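Local coordinates for inositol monophosphatase (Zymomonas mobilis, PDB 4N81), which probably hydrolyses phosphate monoesters such as inositol monophosphate, using magnesium ions as cofactor, at residues I10-A13 / H14-D18; H248-E251 / P252-A256. One frame throughout, in Å; residues are numbered along the deposited sequence. Where two conformers were deposited one is given.

Contact 1. Residues I10-A13 / H14-D18; sequences IRLA and HRLAD
The carbonyl oxygen of L12 is gathered in by the turn that follows it. It accepts a hydrogen bond from L16 N at 2.9 Å, with an N-H...O angle of 155°, and the branch carbon L16 CG presses on the same L12 O at 3.3 Å. The CB of R15 comes against it as well, so carbon closes in around a polar atom that the helix itself has already satisfied. Matching i to i+4 bonds run from I10 to H14, R11 to R15 and A13 to A17, the regular pattern of an α-helix, and they set the spacing at which the side chains meet. I10 and H14 lie alongside each other and point the same way, with the methyl I10 CG2 3.8 Å from H14 CD2. That ring carbon also reaches back to I10 O at 3.3 Å, which tucks the imidazole close to the backbone. L12 deals differently with R15: its methyl CD1 sits over one face of the guanidinium, toward the rim, 3.8 Å from R15 NH2. R15 starts with CG anti to the backbone N (chi1 170°) and then bends at chi2 and chi3, folding the flat group back across the leucine. The like charges of R11 and R15 stay apart, R11 NE lying 6.6 Å from R15 NH1; R11 forms a salt bridge with D8, while R15 has a long, weak ion pair with E61. R126 serves two side chains, hydrogen-bonding to H14 ND1 and forming a salt bridge with D18. Within helix 7-24 the sides are divided accordingly: L12 and L16 rest on I57 and L58 of helix 42-61, whereas I10 and H14 lie against strands 112-120 and 125-130, and A13 against the first of these.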
ATOM      1  N   ILE A  10     -16.773  19.731  13.741  1.00 25.24           N
ATOM      2  CA  ILE A  10     -16.757  18.513  12.905  1.00 22.19           C
ATOM      3  C   ILE A  10     -17.275  18.847  11.508  1.00 22.68           C
ATOM      4  O   ILE A  10     -16.732  18.402  10.477  1.00 22.44           O
ATOM      5  CB  ILE A  10     -17.661  17.438  13.522  1.00 25.04           C
ATOM      6  CG1 ILE A  10     -17.025  16.859  14.792  1.00 26.61           C
ATOM      7  CG2 ILE A  10     -17.897  16.270  12.563  1.00 25.10           C
ATOM      8  CD1 ILE A  10     -18.096  16.169  15.676  1.00 29.76           C
ATOM      9  N   ARG A  11     -18.311  19.691  11.471  1.00 25.95           N
ATOM     10  CA  ARG A  11     -18.847  20.057  10.169  1.00 24.99           C
ATOM     11  C   ARG A  11     -17.818  20.859   9.333  1.00 25.78           C
ATOM     12  O   ARG A  11     -17.607  20.618   8.129  1.00 28.19           O
ATOM     13  CB  ARG A  11     -20.158  20.854  10.363  1.00 27.02           C
ATOM     14  CG  ARG A  11     -20.819  21.261   9.048  1.00 43.41           C
ATOM     15  CD  ARG A  11     -22.153  22.040   9.332  1.00 64.30           C
ATOM     16  NE  ARG A  11     -22.797  21.572  10.565  1.00 64.88           N
ATOM     17  CZ  ARG A  11     -22.953  22.314  11.663  1.00 67.41           C
ATOM     18  NH1 ARG A  11     -22.524  23.577  11.678  1.00 68.77           N
ATOM     19  NH2 ARG A  11     -23.547  21.804  12.742  1.00 66.48           N
ATOM     20  N   LEU A  12     -17.129  21.782  10.002  1.00 25.76           N
ATOM     21  CA  LEU A  12     -16.081  22.531   9.319  1.00 26.69           C
ATOM     22  C   LEU A  12     -14.977  21.559   8.852  1.00 26.99           C
ATOM     23  O   LEU A  12     -14.466  21.666   7.743  1.00 22.95           O
ATOM     24  CB  LEU A  12     -15.453  23.537  10.293  1.00 27.47           C
ATOM     25  CG  LEU A  12     -14.349  24.456   9.741  1.00 33.13           C
ATOM     26  CD1 LEU A  12     -14.842  25.105   8.461  1.00 33.43           C
ATOM     27  CD2 LEU A  12     -13.930  25.550  10.760  1.00 28.36           C
ATOM     28  N   ALA A  13     -14.663  20.565   9.675  1.00 25.13           N
ATOM     29  CA  ALA A  13     -13.549  19.675   9.355  1.00 22.45           C
ATOM     30  C   ALA A  13     -13.869  18.879   8.092  1.00 20.61           C
ATOM     31  O   ALA A  13     -13.007  18.714   7.198  1.00 19.10           O
ATOM     32  CB  ALA A  13     -13.249  18.755  10.544  1.00 20.67           C
ATOM     33  N   HIS A  14     -15.121  18.452   7.962  1.00 24.22           N
ATOM     34  CA  HIS A  14     -15.533  17.788   6.734  1.00 19.98           C
ATOM     35  C   HIS A  14     -15.436  18.706   5.544  1.00 23.46           C
ATOM     36  O   HIS A  14     -15.052  18.273   4.432  1.00 21.42           O
ATOM     37  CB  HIS A  14     -17.000  17.317   6.838  1.00 20.70           C
ATOM     38  CG  HIS A  14     -17.150  16.016   7.576  1.00 24.53           C
ATOM     39  ND1 HIS A  14     -16.686  14.822   7.070  1.00 23.46           N
ATOM     40  CD2 HIS A  14     -17.684  15.727   8.789  1.00 26.34           C
ATOM     41  CE1 HIS A  14     -16.934  13.849   7.933  1.00 24.81           C
ATOM     42  NE2 HIS A  14     -17.533  14.372   8.993  1.00 21.72           N
ATOM     43  N   ARG A  15     -15.776  19.981   5.764  1.00 22.89           N
ATOM     44  CA  ARG A  15     -15.662  20.924   4.638  1.00 24.89           C
ATOM     45  C   ARG A  15     -14.208  21.115   4.189  1.00 22.11           C
ATOM     46  O   ARG A  15     -13.907  21.149   2.984  1.00 21.98           O
ATOM     47  CB  ARG A  15     -16.341  22.277   5.000  1.00 29.47           C
ATOM     48  CG  ARG A  15     -16.066  23.413   4.006  1.00 40.82           C
ATOM     49  CD  ARG A  15     -17.238  24.412   3.861  1.00 52.36           C
ATOM     50  NE  ARG A  15     -17.244  25.554   4.784  1.00 59.35           N
ATOM     51  CZ  ARG A  15     -17.868  25.571   5.968  1.00 62.90           C
ATOM     52  NH1 ARG A  15     -18.498  24.479   6.409  1.00 65.52           N
ATOM     53  NH2 ARG A  15     -17.836  26.666   6.733  1.00 59.21           N
ATOM     54  N   LEU A  16     -13.293  21.152   5.163  1.00 24.07           N
ATOM     55  CA  LEU A  16     -11.882  21.292   4.834  1.00 21.99           C
ATOM     56  C   LEU A  16     -11.412  20.054   4.089  1.00 19.36           C
ATOM     57  O   LEU A  16     -10.662  20.143   3.108  1.00 19.07           O
ATOM     58  CB  LEU A  16     -11.059  21.485   6.113  1.00 23.16           C
ATOM     59  CG  LEU A  16     -11.416  22.745   6.931  1.00 24.44           C
ATOM     60  CD1 LEU A  16     -10.581  22.736   8.188  1.00 24.65           C
ATOM     61  CD2 LEU A  16     -11.156  24.031   6.157  1.00 26.70           C
ATOM     62  N   ALA A  17     -11.888  18.886   4.511  1.00 18.56           N
ATOM     63  CA  ALA A  17     -11.443  17.683   3.817  1.00 17.31           C
ATOM     64  C   ALA A  17     -11.947  17.656   2.387  1.00 18.44           C
ATOM     65  O   ALA A  17     -11.194  17.233   1.465  1.00 17.54           O
ATOM     66  CB  ALA A  17     -11.835  16.383   4.568  1.00 17.84           C
ATOM     67  N   ASP A  18     -13.174  18.142   2.183  1.00 18.82           N
ATOM     68  CA  ASP A  18     -13.749  18.173   0.826  1.00 21.08           C
ATOM     69  C   ASP A  18     -12.988  19.131  -0.090  1.00 22.25           C
ATOM     70  O   ASP A  18     -12.678  18.827  -1.262  1.00 20.97           O
ATOM     71  CB  ASP A  18     -15.205  18.680   0.843  1.00 23.06           C
ATOM     72  CG  ASP A  18     -16.160  17.700   1.521  1.00 28.52           C
ATOM     73  OD1 ASP A  18     -15.760  16.526   1.721  1.00 25.93           O
ATOM     74  OD2 ASP A  18     -17.308  18.116   1.833  1.00 24.02           O
TER

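Contact 2. Residues H248-E251 / P252-A256; sequences HLIE and PALSA
I250 and L254 run side by side, one turn apart on helix 250-257, the α-helix close to the end of the chain in this inositol monophosphatase fold. Their meeting is methylene to methyl, I250 CG1 to L254 CD1 at 3.9 Å. I250 holds CG1 anti to its own amide nitrogen (chi1 179°), whereas in L254 it is the carbonyl carbon that CG opposes, and both side chains lead off in the same direction. Both reach I242 of strand 241-244, as does A253, so this side of the helix is the one laid on the sheet.

E251 and P252 are turned quite otherwise, their side chains crossing at about a right angle. The glutamate leaves the backbone extended and then folds at chi2 (-81°), bringing the carboxylate back over the turn; OE2 comes to 3.4 Å from P252 CD. In the conformer of S255 described here, its OG donates a short hydrogen bond to E251 OE1 at 2.6 Å, meeting it from well above the carboxylate plane. A second conformer of the serine was modelled, so this bond need not persist.

Backbone bonds link L249 to A253, I250 to L254 and E251 to S255. The step before them is occupied by proline, a residue readily accommodated in the first turn of a helix, where the missing N-H costs no helical bond. L249 CD1 brushes the ring at P252 CG, 4.3 Å away. Where an amide hydrogen would otherwise have pointed, P252 CD faces the carbonyl oxygen of H248 at 3.3 Å.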
ATOM      1  N   HIS A 248      -4.471  -4.305  25.966  1.00 12.46           N
ATOM      2  CA  HIS A 248      -3.715  -5.406  26.571  1.00 17.60           C
ATOM      3  C   HIS A 248      -2.327  -5.623  25.890  1.00 17.55           C
ATOM      4  O   HIS A 248      -1.417  -6.218  26.484  1.00 16.79           O
ATOM      5  CB  HIS A 248      -4.560  -6.692  26.477  1.00 22.01           C
ATOM      6  CG  HIS A 248      -3.889  -7.926  27.015  1.00 22.94           C
ATOM      7  ND1 HIS A 248      -3.777  -8.191  28.364  1.00 27.13           N
ATOM      8  CD2 HIS A 248      -3.357  -8.996  26.376  1.00 22.91           C
ATOM      9  CE1 HIS A 248      -3.185  -9.359  28.536  1.00 27.50           C
ATOM     10  NE2 HIS A 248      -2.910  -9.861  27.342  1.00 26.79           N
ATOM     11  N   LEU A 249      -2.178  -5.201  24.641  1.00 13.03           N
ATOM     12  CA  LEU A 249      -0.944  -5.449  23.911  1.00 10.89           C
ATOM     13  C   LEU A 249       0.076  -4.338  24.062  1.00 12.08           C
ATOM     14  O   LEU A 249       1.224  -4.503  23.613  1.00 13.25           O
ATOM     15  CB  LEU A 249      -1.226  -5.671  22.394  1.00 16.27           C
ATOM     16  CG  LEU A 249      -0.864  -7.074  21.894  1.00 30.45           C
ATOM     17  CD1 LEU A 249      -1.330  -8.151  22.840  1.00 32.55           C
ATOM     18  CD2 LEU A 249      -1.426  -7.301  20.503  1.00 32.20           C
ATOM     19  N   ILE A 250      -0.300  -3.199  24.682  1.00 12.62           N
ATOM     20  CA  ILE A 250       0.728  -2.162  24.635  1.00 12.69           C
ATOM     21  C   ILE A 250       1.924  -2.497  25.536  1.00 13.40           C
ATOM     22  O   ILE A 250       3.057  -2.282  25.157  1.00 13.29           O
ATOM     23  CB  ILE A 250       0.128  -0.731  24.889  1.00 19.97           C
ATOM     24  CG1 ILE A 250       1.240   0.326  24.859  1.00 24.36           C
ATOM     25  CG2 ILE A 250      -0.555  -0.662  26.223  1.00 28.26           C
ATOM     26  CD1 ILE A 250       0.687   1.680  24.345  1.00 31.85           C
ATOM     27  N   GLU A 251       1.688  -3.046  26.728  1.00 11.83           N
ATOM     28  CA  GLU A 251       2.848  -3.464  27.535  1.00 13.17           C
ATOM     29  C   GLU A 251       3.797  -4.513  26.895  1.00 16.60           C
ATOM     30  O   GLU A 251       5.016  -4.318  26.889  1.00 15.14           O
ATOM     31  CB  GLU A 251       2.420  -3.897  28.951  1.00 14.83           C
ATOM     32  CG  GLU A 251       3.570  -4.011  29.934  1.00 16.57           C
ATOM     33  CD  GLU A 251       4.328  -5.336  29.813  1.00 25.39           C
ATOM     34  OE1 GLU A 251       5.558  -5.361  30.103  1.00 22.82           O
ATOM     35  OE2 GLU A 251       3.698  -6.338  29.408  1.00 27.01           O
ATOM     36  N   PRO A 252       3.250  -5.643  26.413  1.00 14.72           N
ATOM     37  CA  PRO A 252       4.156  -6.574  25.728  1.00 14.36           C
ATOM     38  C   PRO A 252       4.840  -6.011  24.504  1.00 15.09           C
ATOM     39  O   PRO A 252       5.986  -6.344  24.276  1.00 14.83           O
ATOM     40  CB  PRO A 252       3.247  -7.777  25.346  1.00 14.09           C
ATOM     41  CG  PRO A 252       1.875  -7.326  25.573  1.00 17.77           C
ATOM     42  CD  PRO A 252       1.889  -6.202  26.585  1.00 13.44           C
ATOM     43  N   ALA A 253       4.165  -5.146  23.749  1.00 11.51           N
ATOM     44  CA  ALA A 253       4.791  -4.556  22.595  1.00 11.16           C
ATOM     45  C   ALA A 253       5.982  -3.683  22.992  1.00 13.30           C
ATOM     46  O   ALA A 253       7.098  -3.814  22.438  1.00 11.91           O
ATOM     47  CB  ALA A 253       3.730  -3.697  21.783  1.00 10.96           C
ATOM     48  N   LEU A 254       5.785  -2.820  23.976  1.00 13.07           N
ATOM     49  CA  LEU A 254       6.903  -1.933  24.383  1.00 12.11           C
ATOM     50  C   LEU A 254       8.010  -2.779  24.996  1.00 16.36           C
ATOM     51  O   LEU A 254       9.175  -2.555  24.740  1.00 15.83           O
ATOM     52  CB  LEU A 254       6.400  -0.859  25.354  1.00 12.26           C
ATOM     53  CG  LEU A 254       5.479   0.195  24.731  1.00 11.70           C
ATOM     54  CD1 LEU A 254       4.909   1.138  25.846  1.00 13.29           C
ATOM     55  CD2 LEU A 254       6.183   1.017  23.639  1.00 11.52           C
ATOM     56  N   SER A 255       7.630  -3.795  25.768  0.50 14.97           N
ATOM     57  CA  SER A 255       8.616  -4.724  26.319  0.50 16.88           C
ATOM     58  C   SER A 255       9.471  -5.372  25.216  0.50 16.99           C
ATOM     59  O   SER A 255      10.701  -5.406  25.300  0.50 17.22           O
ATOM     60  CB  SER A 255       7.896  -5.839  27.072  0.50 18.23           C
ATOM     61  OG  SER A 255       7.434  -5.393  28.329  0.50 21.79           O
ATOM     62  N   ALA A 256       8.808  -5.874  24.176  1.00 15.41           N
ATOM     63  CA  ALA A 256       9.507  -6.578  23.098  1.00 14.35           C
ATOM     64  C   ALA A 256      10.546  -5.654  22.374  1.00 17.90           C
ATOM     65  O   ALA A 256      11.553  -6.111  21.849  1.00 16.03           O
ATOM     66  CB  ALA A 256       8.465  -7.078  22.067  1.00 15.47           C
TER

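Contacts 1 and 2 apply the same i to i+4 geometry to helices on opposite sides of the chain's centre, their nearest atoms about 25 Å apart. Both are partly buried, with an apolar side turned inward and polar residues outward, yet they rest on different sheets. Residues 10-18 are wedged between a second helix and the seven-stranded sheet; R11 pairs within its own helix, with D8, while H14 and D18 reach R126 of strand 125-130. Residues 248-256 pack on the smaller, five-stranded sheet, and their polar side-chain link is made within the helix. Contact 1 lies inside a continuous helix and is regular; contact 2 carries a proline near the start. Only contact 1 approaches the predicted magnesium site, at about 11 Å between the side chains of A17 and D86.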